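Local coordinates for membrane lipoprotein TpN32 (Treponema pallidum, PDB 1XS5), which binds L-methionine and is probably a periplasmic binding lipoprotein for its uptake, of the NlpA family, at residues Glu3-Gly8 against Asp209-Ala214; Arg16-Ala21 against Leu32-Phe37; Ala42-Val47 against Gly72-Val77; Leu119-Ala122 against Arg127-Ala130. One frame throughout, in Å; residues are numbered along the deposited sequence.

Interaction 1. Residues Glu3-Gly8 against Asp209-Ala214; sequences ETVGVG and DARVQA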
# COMPACT_ATOMS: atom_id res chain seq x y z
N GLU A 3 -16.43 24.84 -4.98
CA GLU A 3 -14.97 24.94 -4.92
C GLU A 3 -14.43 23.56 -5.21
O GLU A 3 -15.09 22.55 -4.91
CB GLU A 3 -14.49 25.32 -3.53
CG GLU A 3 -15.55 25.81 -2.60
CD GLU A 3 -15.50 25.08 -1.27
OE1 GLU A 3 -14.39 25.01 -0.68
OE2 GLU A 3 -16.56 24.59 -0.82
N THR A 4 -13.23 23.50 -5.77
CA THR A 4 -12.62 22.21 -6.10
C THR A 4 -11.39 21.92 -5.24
O THR A 4 -10.64 22.83 -4.93
CB THR A 4 -12.16 22.19 -7.61
OG1 THR A 4 -13.29 22.39 -8.47
CG2 THR A 4 -11.50 20.86 -7.95
N VAL A 5 -11.20 20.66 -4.82
CA VAL A 5 -9.99 20.26 -4.10
C VAL A 5 -9.45 19.01 -4.82
O VAL A 5 -10.21 18.12 -5.19
CB VAL A 5 -10.27 19.95 -2.61
CG1 VAL A 5 -10.82 21.21 -1.95
CG2 VAL A 5 -11.25 18.82 -2.47
N GLY A 6 -8.14 18.96 -5.04
CA GLY A 6 -7.56 17.82 -5.74
C GLY A 6 -7.07 16.77 -4.77
O GLY A 6 -6.54 17.11 -3.72
N VAL A 7 -7.28 15.49 -5.10
CA VAL A 7 -6.79 14.40 -4.27
C VAL A 7 -6.02 13.50 -5.24
O VAL A 7 -6.59 13.03 -6.22
CB VAL A 7 -7.94 13.60 -3.59
CG1 VAL A 7 -9.01 13.27 -4.63
CG2 VAL A 7 -7.38 12.28 -2.94
N GLY A 8 -4.73 13.29 -4.96
CA GLY A 8 -3.90 12.43 -5.81
C GLY A 8 -4.14 10.95 -5.54
O GLY A 8 -4.28 10.54 -4.37
N ASP A 209 -8.61 21.38 7.64
CA ASP A 209 -9.30 21.91 6.47
C ASP A 209 -10.63 21.17 6.45
O ASP A 209 -10.68 19.95 6.55
CB ASP A 209 -8.52 21.62 5.19
CG ASP A 209 -9.22 22.14 3.94
OD1 ASP A 209 -10.31 21.64 3.59
OD2 ASP A 209 -8.67 23.06 3.30
N ALA A 210 -11.71 21.92 6.33
CA ALA A 210 -13.04 21.32 6.35
C ALA A 210 -13.33 20.40 5.17
O ALA A 210 -14.12 19.46 5.30
CB ALA A 210 -14.10 22.44 6.41
N ARG A 211 -12.70 20.67 4.03
CA ARG A 211 -12.92 19.81 2.86
C ARG A 211 -12.20 18.48 3.07
O ARG A 211 -12.70 17.41 2.70
CB ARG A 211 -12.36 20.47 1.58
CG ARG A 211 -13.24 21.58 0.96
CD ARG A 211 -12.90 22.94 1.51
NE ARG A 211 -11.47 23.21 1.49
CZ ARG A 211 -10.83 23.88 0.53
NH1 ARG A 211 -11.50 24.35 -0.50
NH2 ARG A 211 -9.53 24.06 0.61
N VAL A 212 -11.01 18.56 3.65
CA VAL A 212 -10.20 17.37 3.93
C VAL A 212 -11.00 16.52 4.92
O VAL A 212 -11.22 15.33 4.70
CB VAL A 212 -8.84 17.78 4.55
CG1 VAL A 212 -8.07 16.56 5.07
CG2 VAL A 212 -8.02 18.52 3.51
N GLN A 213 -11.48 17.15 6.00
CA GLN A 213 -12.26 16.38 6.97
C GLN A 213 -13.49 15.72 6.33
O GLN A 213 -13.85 14.62 6.71
CB GLN A 213 -12.68 17.24 8.19
CG GLN A 213 -11.52 17.54 9.09
CD GLN A 213 -10.92 16.28 9.67
OE1 GLN A 213 -11.66 15.39 10.12
NE2 GLN A 213 -9.56 16.18 9.67
N ALA A 214 -14.12 16.37 5.35
CA ALA A 214 -15.30 15.75 4.71
C ALA A 214 -14.95 14.55 3.84
O ALA A 214 -15.72 13.57 3.68
CB ALA A 214 -16.07 16.80 3.84
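Val-5 and Arg-211 mark the nearest approach of the two backbones, their CA atoms 7.6 Å apart, where strand 3-9 passes the first turn of helix 210-219. The gap is filled mostly by the Arg-211 side chain. It bends twice on its way out (chi2 90°, chi3 49°), which folds the guanidinium back beside the start of its own helix and over the strand. One face of that group rests on CG1 of Val-5, which is 3.6 Å from CZ and sits toward the rim rather than under the centre. At the guanidinium edge, NH1 gives a salt bridge to OE1 of Glu-3 at 3.0 Å. The carboxylate of Glu-3 and the guanidinium are nearly parallel (3°), but OE1 stands somewhat off the guanidinium plane; NH1 meets it nearly along its C-O bond. The same oxygen also lies 3.4 Å from Arg-211 CD.

The edge formed by NE and NH2 is held by Asp-209. NE reaches OD1 at 2.9 Å and NH2 reaches OD2 at 3.0 Å, a side-on, two-nitrogen grip on the syn lone pairs. Asp-209 is also the N-cap of the helix, because OD1 accepts from the backbone N of Arg-211 (2.6 Å) and from N of Val-212 (3.2 Å). Beyond the pair, Leu-53 touches both Val-5 and Arg-211.

One arginine thus serves two carboxylates, with Asp-209 fixing the rotation of its guanidinium. The positive charge probably offsets both acids, and the network ties the capped helix start to Glu-3, beside Val-5 of the strand.

Interaction 2. Residues Arg16-Ala21 against Leu32-Phe37; sequences RLLEIA and LRIVEF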
# COMPACT_ATOMS: atom_id res chain seq x y z
N ARG A 16 -11.58 3.84 -6.94
CA ARG A 16 -13.01 3.63 -6.78
C ARG A 16 -13.52 4.24 -5.45
O ARG A 16 -14.60 4.82 -5.40
CB ARG A 16 -13.30 2.13 -6.85
CG ARG A 16 -14.76 1.82 -6.97
CD ARG A 16 -15.28 2.34 -8.31
NE ARG A 16 -16.73 2.16 -8.38
CZ ARG A 16 -17.50 2.65 -9.35
NH1 ARG A 16 -16.96 3.36 -10.35
NH2 ARG A 16 -18.82 2.43 -9.32
N LEU A 17 -12.75 4.11 -4.37
CA LEU A 17 -13.14 4.65 -3.07
C LEU A 17 -13.23 6.19 -3.13
O LEU A 17 -14.08 6.83 -2.50
CB LEU A 17 -12.11 4.22 -2.00
CG LEU A 17 -11.94 2.71 -1.77
CD1 LEU A 17 -10.82 2.46 -0.78
CD2 LEU A 17 -13.27 2.11 -1.22
N LEU A 18 -12.36 6.82 -3.91
CA LEU A 18 -12.41 8.27 -4.04
C LEU A 18 -13.62 8.71 -4.88
O LEU A 18 -14.14 9.81 -4.72
CB LEU A 18 -11.11 8.76 -4.69
CG LEU A 18 -9.92 8.76 -3.71
CD1 LEU A 18 -8.70 9.22 -4.47
CD2 LEU A 18 -10.16 9.67 -2.55
N GLU A 19 -14.05 7.84 -5.80
CA GLU A 19 -15.22 8.13 -6.64
C GLU A 19 -16.49 8.08 -5.78
O GLU A 19 -17.45 8.79 -6.04
CB GLU A 19 -15.37 7.11 -7.76
CG GLU A 19 -14.27 7.19 -8.80
CD GLU A 19 -14.46 8.35 -9.79
OE1 GLU A 19 -15.39 9.20 -9.60
OE2 GLU A 19 -13.69 8.42 -10.78
N ILE A 20 -16.49 7.21 -4.78
CA ILE A 20 -17.65 7.12 -3.90
C ILE A 20 -17.64 8.37 -3.04
O ILE A 20 -18.68 8.99 -2.80
CB ILE A 20 -17.58 5.86 -3.00
CG1 ILE A 20 -17.75 4.61 -3.88
CG2 ILE A 20 -18.64 5.90 -1.90
CD1 ILE A 20 -17.45 3.32 -3.16
N ALA A 21 -16.45 8.75 -2.59
CA ALA A 21 -16.27 9.93 -1.77
C ALA A 21 -16.64 11.21 -2.53
O ALA A 21 -17.15 12.17 -1.91
CB ALA A 21 -14.83 10.03 -1.31
N LEU A 32 -14.68 17.17 -5.67
CA LEU A 32 -13.46 16.44 -5.46
C LEU A 32 -12.91 16.10 -6.84
O LEU A 32 -13.59 15.43 -7.63
CB LEU A 32 -13.78 15.15 -4.66
CG LEU A 32 -12.59 14.33 -4.14
CD1 LEU A 32 -11.65 15.22 -3.35
CD2 LEU A 32 -13.09 13.15 -3.27
N ARG A 33 -11.72 16.61 -7.14
CA ARG A 33 -11.07 16.33 -8.42
C ARG A 33 -10.07 15.20 -8.14
O ARG A 33 -9.16 15.37 -7.32
CB ARG A 33 -10.35 17.60 -8.89
CG ARG A 33 -9.59 17.45 -10.20
CD ARG A 33 -9.16 18.87 -10.66
NE ARG A 33 -8.15 19.44 -9.77
CZ ARG A 33 -6.86 19.18 -9.84
NH1 ARG A 33 -6.39 18.36 -10.77
NH2 ARG A 33 -6.02 19.75 -8.97
N ILE A 34 -10.23 14.06 -8.80
CA ILE A 34 -9.35 12.91 -8.60
C ILE A 34 -8.24 13.01 -9.63
O ILE A 34 -8.49 12.97 -10.84
CB ILE A 34 -10.13 11.57 -8.74
CG1 ILE A 34 -11.27 11.54 -7.68
CG2 ILE A 34 -9.20 10.39 -8.51
CD1 ILE A 34 -12.15 10.26 -7.75
N VAL A 35 -7.03 13.20 -9.14
CA VAL A 35 -5.87 13.42 -9.99
C VAL A 35 -5.02 12.15 -10.03
O VAL A 35 -4.55 11.68 -9.00
CB VAL A 35 -5.06 14.59 -9.39
CG1 VAL A 35 -3.88 14.97 -10.32
CG2 VAL A 35 -6.01 15.79 -9.12
N GLU A 36 -4.82 11.61 -11.22
CA GLU A 36 -4.09 10.34 -11.37
C GLU A 36 -2.60 10.48 -11.64
O GLU A 36 -2.18 11.13 -12.61
CB GLU A 36 -4.74 9.53 -12.50
CG GLU A 36 -6.27 9.64 -12.54
CD GLU A 36 -6.87 9.16 -13.88
OE1 GLU A 36 -6.54 8.04 -14.31
OE2 GLU A 36 -7.67 9.91 -14.50
N PHE A 37 -1.80 9.84 -10.79
CA PHE A 37 -0.34 9.87 -10.88
C PHE A 37 0.21 8.49 -11.18
O PHE A 37 -0.51 7.51 -11.08
CB PHE A 37 0.23 10.33 -9.53
CG PHE A 37 0.06 11.80 -9.28
CD1 PHE A 37 -1.15 12.31 -8.82
CD2 PHE A 37 1.11 12.67 -9.50
CE1 PHE A 37 -1.30 13.67 -8.58
CE2 PHE A 37 0.98 14.05 -9.28
CZ PHE A 37 -0.22 14.55 -8.82
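The backbone O of Leu-32 accepts a hydrogen bond from NZ of Lys-22, the next residue of helix 14-26 after Ala-21. This is the helix-on-strand layer of the beta-alpha-beta unit formed by strand 3-9, helix 14-26 and strand 30-36, with the helix running back over the sheet. The short segments lie nearly antiparallel, at 166°, with their axes 9.1 Å apart.

Between residues 16-21 and 32-37 everything that touches is van der Waals contact. Ile-34 does most of it: its outer methyl CD1 pushes against CB of Leu-18 at 3.6 Å, while CG1 stands a little farther off, 4.1 Å from the same carbon. Glu-19 starts out pointing away from the strand, but its chain bends at chi2 (-78°) and lays the carboxylate over the same methyl from the other flank. One helical turn on from Leu-18, CB of Ala-21 lies 4.1 Å from the CD2 branch of Leu-32. Val-7 of the adjoining strand and Leu-219 of helix 210-219 carry this apolar layer on past Leu-18. Beside the Ala-21 contact, CD2 of Leu-32 also reaches the backbone, lying 3.8 Å from O of Leu-18.

Interaction 3. Residues Ala42-Val47 against Gly72-Val77; sequences ALNEAV and GDLVSV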
# COMPACT_ATOMS: atom_id res chain seq x y z
N ALA A 42 6.14 11.30 -6.88
CA ALA A 42 5.39 12.40 -7.49
C ALA A 42 4.13 12.78 -6.72
O ALA A 42 3.70 13.95 -6.65
CB ALA A 42 5.07 12.03 -8.93
N LEU A 43 3.47 11.76 -6.17
CA LEU A 43 2.24 12.02 -5.42
C LEU A 43 2.52 12.83 -4.15
O LEU A 43 1.74 13.69 -3.78
CB LEU A 43 1.59 10.67 -5.01
CG LEU A 43 0.70 10.01 -6.08
CD1 LEU A 43 0.68 8.47 -5.96
CD2 LEU A 43 -0.71 10.58 -5.88
N ASN A 44 3.58 12.46 -3.43
CA ASN A 44 3.88 13.20 -2.21
C ASN A 44 4.47 14.59 -2.48
O ASN A 44 4.18 15.54 -1.76
CB ASN A 44 4.80 12.38 -1.29
CG ASN A 44 4.02 11.34 -0.46
OD1 ASN A 44 2.87 11.56 -0.13
ND2 ASN A 44 4.66 10.22 -0.12
N GLU A 45 5.29 14.70 -3.52
CA GLU A 45 5.86 16.00 -3.85
C GLU A 45 4.74 16.96 -4.30
O GLU A 45 4.82 18.16 -4.06
CB GLU A 45 6.90 15.86 -4.96
CG GLU A 45 8.15 15.10 -4.52
CD GLU A 45 9.26 15.08 -5.59
OE1 GLU A 45 8.96 15.13 -6.81
OE2 GLU A 45 10.46 14.99 -5.20
N ALA A 46 3.67 16.44 -4.93
CA ALA A 46 2.60 17.34 -5.41
C ALA A 46 1.83 17.88 -4.22
O ALA A 46 1.35 19.04 -4.24
CB ALA A 46 1.64 16.62 -6.38
N VAL A 47 1.66 17.06 -3.19
CA VAL A 47 0.99 17.57 -1.98
C VAL A 47 1.95 18.62 -1.31
O VAL A 47 1.50 19.69 -0.88
CB VAL A 47 0.66 16.44 -0.96
CG1 VAL A 47 0.27 17.07 0.42
CG2 VAL A 47 -0.51 15.56 -1.48
N GLY A 72 10.13 16.27 3.95
CA GLY A 72 8.71 16.55 3.87
C GLY A 72 8.08 16.84 5.21
O GLY A 72 8.65 16.56 6.27
N ASP A 73 6.88 17.41 5.14
CA ASP A 73 6.06 17.77 6.29
C ASP A 73 4.61 17.20 6.16
O ASP A 73 3.62 17.85 6.53
CB ASP A 73 6.04 19.31 6.40
CG ASP A 73 5.48 19.80 7.73
OD1 ASP A 73 5.53 19.04 8.73
OD2 ASP A 73 4.98 20.96 7.78
N LEU A 74 4.50 15.98 5.62
CA LEU A 74 3.20 15.33 5.43
C LEU A 74 2.72 14.68 6.73
O LEU A 74 3.54 14.25 7.54
CB LEU A 74 3.33 14.23 4.36
CG LEU A 74 3.82 14.76 3.00
CD1 LEU A 74 3.92 13.60 2.03
CD2 LEU A 74 2.86 15.81 2.48
N VAL A 75 1.40 14.62 6.91
CA VAL A 75 0.77 13.99 8.06
C VAL A 75 -0.46 13.24 7.61
O VAL A 75 -1.09 13.60 6.62
CB VAL A 75 0.27 15.01 9.12
CG1 VAL A 75 1.44 15.75 9.77
CG2 VAL A 75 -0.71 15.96 8.49
N SER A 76 -0.78 12.18 8.34
CA SER A 76 -1.98 11.40 8.07
C SER A 76 -3.14 12.03 8.81
O SER A 76 -2.97 12.42 9.98
CB SER A 76 -1.85 9.98 8.64
OG SER A 76 -3.15 9.39 8.65
N VAL A 77 -4.32 12.12 8.19
CA VAL A 77 -5.47 12.64 8.91
C VAL A 77 -6.40 11.50 9.30
O VAL A 77 -7.41 11.72 9.96
CB VAL A 77 -6.27 13.71 8.10
CG1 VAL A 77 -5.35 14.83 7.70
CG2 VAL A 77 -6.96 13.08 6.88
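Asn-44, on helix 40-49, meets one methyl of Leu-74 with nearly its whole side chain. The root carbon comes first: CB of Asn-44 lies 3.6 Å from CD1 of Leu-74. One bond on, CG is closer, at 3.4 Å from that methyl. At the tip the two amide atoms part company, OD1 coming to 3.2 Å from CD1 while ND2 stays 4.1 Å from it. The methyl therefore sits alongside the chain and nearer the oxygen branch. The closest pair is carbon against oxygen, with no hydrogen bond in it; OD1 finds its hydrogen bonds elsewhere, from ND2 of Asn-55 and NE2 of Gln-58, and ND2 is hydrogen-bonded as well.

The other branch of Leu-74 takes the apolar side. Its CD2 touches CG1 of Val-47, one turn further along the helix, at 3.5 Å. With CG of Leu-74 beside its own backbone N (chi1 -59°), the forked end points at the helix and divides its methyls between Asn-44 and Val-47. Phe-66 and Met-63 of helix 60-70 and Val-201 of strand 198-203 also touch Leu-74, so this residue of the mixed sheet is packed among helices 40-49 and 60-70 and strand 198-203.

Gln-58 lines the methionine pocket, and the side chain of Asn-44 lies about 7 Å from the ligand. Buried beside Leu-74, with two amide donors on OD1, Asn-44 is a second-shell residue that probably helps position Gln-58.

Interaction 4. Residues Leu119-Ala122 against Arg127-Ala130; sequences LLEA and RMRA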
# COMPACT_ATOMS: atom_id res chain seq x y z
N LEU A 119 7.51 -10.40 6.30
CA LEU A 119 6.52 -11.41 5.89
C LEU A 119 7.27 -12.74 5.65
O LEU A 119 6.86 -13.80 6.12
CB LEU A 119 5.82 -10.93 4.61
CG LEU A 119 4.81 -11.87 3.96
CD1 LEU A 119 3.95 -11.05 2.97
CD2 LEU A 119 5.54 -13.05 3.23
N LEU A 120 8.36 -12.68 4.88
CA LEU A 120 9.18 -13.87 4.58
C LEU A 120 9.80 -14.41 5.88
O LEU A 120 9.94 -15.60 6.06
CB LEU A 120 10.30 -13.50 3.58
CG LEU A 120 9.74 -13.10 2.19
CD1 LEU A 120 10.88 -12.68 1.26
CD2 LEU A 120 9.01 -14.25 1.58
N GLU A 121 10.17 -13.51 6.79
CA GLU A 121 10.72 -13.98 8.07
C GLU A 121 9.65 -14.80 8.84
O GLU A 121 9.93 -15.89 9.35
CB GLU A 121 11.17 -12.76 8.89
CG GLU A 121 11.67 -13.06 10.29
CD GLU A 121 12.18 -11.80 11.00
OE1 GLU A 121 11.41 -10.81 11.04
OE2 GLU A 121 13.33 -11.80 11.51
N ALA A 122 8.43 -14.25 8.91
CA ALA A 122 7.31 -14.91 9.58
C ALA A 122 7.01 -16.28 8.97
O ALA A 122 6.57 -17.21 9.67
CB ALA A 122 6.05 -14.00 9.49
N ARG A 127 15.92 -14.66 8.48
CA ARG A 127 15.96 -13.99 9.77
C ARG A 127 16.60 -12.63 9.57
O ARG A 127 17.69 -12.52 9.00
CB ARG A 127 16.77 -14.75 10.81
CG ARG A 127 16.80 -14.00 12.14
CD ARG A 127 17.85 -14.59 13.07
NE ARG A 127 17.76 -13.96 14.38
CZ ARG A 127 17.62 -14.65 15.50
NH1 ARG A 127 17.58 -15.99 15.45
NH2 ARG A 127 17.50 -14.02 16.66
N MET A 128 15.92 -11.60 10.04
CA MET A 128 16.41 -10.23 9.94
C MET A 128 17.27 -9.85 11.17
O MET A 128 17.00 -10.32 12.28
CB MET A 128 15.22 -9.28 9.89
CG MET A 128 14.31 -9.51 8.69
SD MET A 128 15.21 -9.22 7.16
CE MET A 128 15.58 -7.46 7.26
N ARG A 129 18.29 -9.02 10.95
CA ARG A 129 19.17 -8.51 12.00
C ARG A 129 18.27 -7.75 13.02
O ARG A 129 17.26 -7.14 12.65
CB ARG A 129 20.20 -7.56 11.37
CG ARG A 129 20.78 -6.49 12.29
CD ARG A 129 21.75 -5.57 11.54
NE ARG A 129 21.12 -4.45 10.81
CZ ARG A 129 20.94 -3.22 11.31
NH1 ARG A 129 21.34 -2.94 12.55
NH2 ARG A 129 20.38 -2.26 10.56
N ALA A 130 18.68 -7.75 14.28
CA ALA A 130 17.91 -7.13 15.38
C ALA A 130 17.61 -5.63 15.36
O ALA A 130 16.49 -5.21 15.66
CB ALA A 130 18.56 -7.50 16.71
O HOH W 1 14.62 -9.93 13.71
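Glu-121 reaches from the last turn of helix 110-122 to strand 127-128, a few residues further on, and its carboxylate meets the backbone of Met-128. The close part is here: N of Met-128 donates to OE2 at 3.0 Å in a nearly straight bond (170°), approaching from above the carboxylate plane rather than within it. CB of Met-128 lies 3.5 Å from the same oxygen and CG 3.8 Å from it. An extended glutamate chain, CG anti to the backbone N (chi1 175°) and straight again at chi2, gives the reach. The end of the Met-128 side chain leads away from the helix, and the side chain touches Ala-136, Asp-140 and Val-141.

The rest of the contact is looser and partly mediated by water. A water donates to OE2 at 3.2 Å and to O of Met-128 at 2.8 Å, bridging the two. Arg-127 starts away from residues 119-122; its CG comes only to 4.2 Å from OE2, and its NE stays 5.7 Å from that oxygen, too far for a salt bridge.

A single carboxylate oxygen thus takes both the peptide N-H and the water, so helix 110-122 is pinned by a side chain to the main chain of the two-stranded antiparallel sheet of strands 127-128 and 141-143. Arg-127 could ease the negative charge only at a distance.

In the fold
Interactions 1, 2 and 3 share the mixed sheet that contains strands 3-9, 30-36 and 74-82, while interaction 4 lies in the other half of this two-domain binding protein, across the chain's centre from interactions 1 and 2; its centre is about 40 Å from that of interaction 1. Interactions 1 and 2 join through neighbouring strands, with Val-5 O 2.9 Å from Arg-33 N, a probable hydrogen bond. Interactions 2 and 3 meet where CD1 of Phe-37 packs 3.4 Å from CD2 of Leu-43. Of interactions 2 and 3, the latter comes nearer the bound methionine: about 7 Å from the Asn-44 side chain, against about 12 Å from that of Leu-18.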